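Local coordinates for protein putative S41 protease (Bacteroides fragilis NCTC 9343, PDB 3K50) that is probably a serine peptidase of family S41, carrying a PDZ domain beside a ClpP/crotonase-type peptidase domain, though its substrates are unknown, at residues A92-V97 with A106-G111. Residues are numbered along the deposited sequence; the frame is centred on the assembly and turned at random.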
loop_
_atom_site.group_PDB
_atom_site.type_symbol
_atom_site.label_atom_id
_atom_site.label_comp_id
_atom_site.label_asym_id
_atom_site.label_seq_id
_atom_site.Cartn_x
_atom_site.Cartn_y
_atom_site.Cartn_z
ATOM N N ALA A 92 -11.516 -19.121 0.368
ATOM C CA ALA A 92 -10.937 -17.788 0.499
ATOM C C ALA A 92 -9.613 -17.800 1.311
ATOM O O ALA A 92 -9.621 -18.029 2.527
ATOM C CB ALA A 92 -11.949 -16.809 1.122
ATOM N N LEU A 93 -8.495 -17.549 0.635
ATOM C CA LEU A 93 -7.183 -17.513 1.258
ATOM C C LEU A 93 -6.968 -16.134 1.884
ATOM O O LEU A 93 -6.962 -15.135 1.167
ATOM C CB LEU A 93 -6.065 -17.787 0.224
ATOM C CG LEU A 93 -4.625 -17.659 0.712
ATOM C CD1 LEU A 93 -4.404 -18.533 1.930
ATOM C CD2 LEU A 93 -3.576 -18.011 -0.374
ATOM N N ILE A 94 -6.751 -16.088 3.207
ATOM C CA ILE A 94 -6.575 -14.798 3.902
ATOM C C ILE A 94 -5.177 -14.233 3.662
ATOM O O ILE A 94 -4.191 -14.921 3.911
ATOM C CB ILE A 94 -6.906 -14.931 5.413
ATOM C CG1 ILE A 94 -8.393 -15.280 5.559
ATOM C CG2 ILE A 94 -6.559 -13.626 6.143
ATOM C CD1 ILE A 94 -8.856 -15.632 6.992
ATOM N N SER A 95 -5.100 -12.969 3.220
ATOM C CA SER A 95 -3.872 -12.302 2.917
ATOM C C SER A 95 -3.448 -11.236 3.956
ATOM O O SER A 95 -2.319 -10.854 3.964
ATOM C CB SER A 95 -4.022 -11.563 1.574
ATOM O OG SER A 95 -5.120 -10.615 1.646
ATOM N N TYR A 96 -4.360 -10.747 4.786
ATOM C CA TYR A 96 -4.090 -9.645 5.711
ATOM C C TYR A 96 -5.216 -9.646 6.748
ATOM O O TYR A 96 -6.414 -9.859 6.384
ATOM C CB TYR A 96 -4.090 -8.335 4.930
ATOM C CG TYR A 96 -3.602 -7.126 5.686
ATOM C CD1 TYR A 96 -4.463 -6.359 6.366
ATOM C CD2 TYR A 96 -2.270 -6.703 5.611
ATOM C CE1 TYR A 96 -4.047 -5.227 7.038
ATOM C CE2 TYR A 96 -1.855 -5.580 6.245
ATOM C CZ TYR A 96 -2.757 -4.843 6.966
ATOM O OH TYR A 96 -2.380 -3.709 7.647
ATOM N N VAL A 97 -4.859 -9.491 8.027
ATOM C CA VAL A 97 -5.846 -9.389 9.114
ATOM C C VAL A 97 -5.566 -8.089 9.861
ATOM O O VAL A 97 -4.425 -7.855 10.321
ATOM C CB VAL A 97 -5.732 -10.593 10.067
ATOM C CG1 VAL A 97 -6.633 -10.438 11.330
ATOM C CG2 VAL A 97 -6.093 -11.853 9.312
ATOM N N ALA A 106 -11.535 -13.869 15.885
ATOM C CA ALA A 106 -11.926 -15.206 15.447
ATOM C C ALA A 106 -10.766 -16.210 15.433
ATOM O O ALA A 106 -10.999 -17.407 15.195
ATOM C CB ALA A 106 -12.524 -15.133 14.070
ATOM N N GLY A 107 -9.537 -15.717 15.625
ATOM C CA GLY A 107 -8.309 -16.530 15.611
ATOM C C GLY A 107 -7.741 -16.683 14.204
ATOM O O GLY A 107 -6.965 -17.601 13.930
ATOM N N LEU A 108 -8.113 -15.785 13.298
ATOM C CA LEU A 108 -7.700 -15.921 11.907
ATOM C C LEU A 108 -6.351 -15.260 11.666
ATOM O O LEU A 108 -5.980 -14.277 12.319
ATOM C CB LEU A 108 -8.764 -15.373 10.964
ATOM C CG LEU A 108 -10.159 -16.011 10.876
ATOM C CD1 LEU A 108 -11.031 -15.146 9.998
ATOM C CD2 LEU A 108 -10.075 -17.422 10.333
ATOM N N GLN A 109 -5.626 -15.817 10.706
ATOM C CA GLN A 109 -4.307 -15.355 10.356
ATOM C C GLN A 109 -4.104 -15.466 8.871
ATOM O O GLN A 109 -4.730 -16.294 8.218
ATOM C CB GLN A 109 -3.238 -16.278 10.975
ATOM C CG GLN A 109 -3.190 -16.338 12.457
ATOM C CD GLN A 109 -1.982 -17.082 12.926
ATOM O OE1 GLN A 109 -0.843 -16.640 12.726
ATOM N NE2 GLN A 109 -2.209 -18.220 13.527
ATOM N N ARG A 110 -3.195 -14.683 8.350
ATOM C CA ARG A 110 -2.748 -14.851 6.970
ATOM C C ARG A 110 -2.283 -16.292 6.736
ATOM O O ARG A 110 -1.489 -16.829 7.534
ATOM C CB ARG A 110 -1.617 -13.849 6.712
ATOM C CG ARG A 110 -0.951 -14.038 5.376
ATOM C CD ARG A 110 0.127 -13.054 5.181
ATOM N NE ARG A 110 0.981 -13.413 3.998
ATOM C CZ ARG A 110 0.816 -12.912 2.789
ATOM N NH1 ARG A 110 -0.141 -12.045 2.562
ATOM N NH2 ARG A 110 1.597 -13.260 1.803
ATOM N N GLY A 111 -2.775 -16.929 5.664
ATOM C CA GLY A 111 -2.484 -18.327 5.356
ATOM C C GLY A 111 -3.657 -19.240 5.707
ATOM O O GLY A 111 -3.726 -20.371 5.269
#
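G111 N donates to I94 O at 3.0 Å, a fairly straight bond (162° at the hydrogen) that ties the loop 106-111 to strand 92-97, and R110 CA adds a longer CH···O contact to the same carbonyl. At the next carbonyl of the strand, S95 O accepts from R110 NH1 at 2.9 Å, the donor lying in the carbonyl plane on a lone pair, with the oxygen at the edge of the guanidinium. R110 gets there because CG stands anti to the backbone N (chi1 173°) and the chain runs extended to NE, passing alongside that carbonyl. NH2 forms a salt bridge with E372, NE is hydrogen-bonded to L380 O and NH1 also to Y233 OH, and Y379 makes a cation-pi contact, which together should hold the group's rotation.

The apolar half lies toward the helix end. I94 CD1 meets L108 CD1 at 3.7 Å, the two side chains crossing at about a right angle, while V97 CG2 packs on the backbone of L108 and Q109.

G107, with positive phi, ends helix 102-105 in a Schellman motif; the loop then leads into strand 113-117, antiparallel neighbour of 90-97, a strand-helix-strand connection within the PDZ domain.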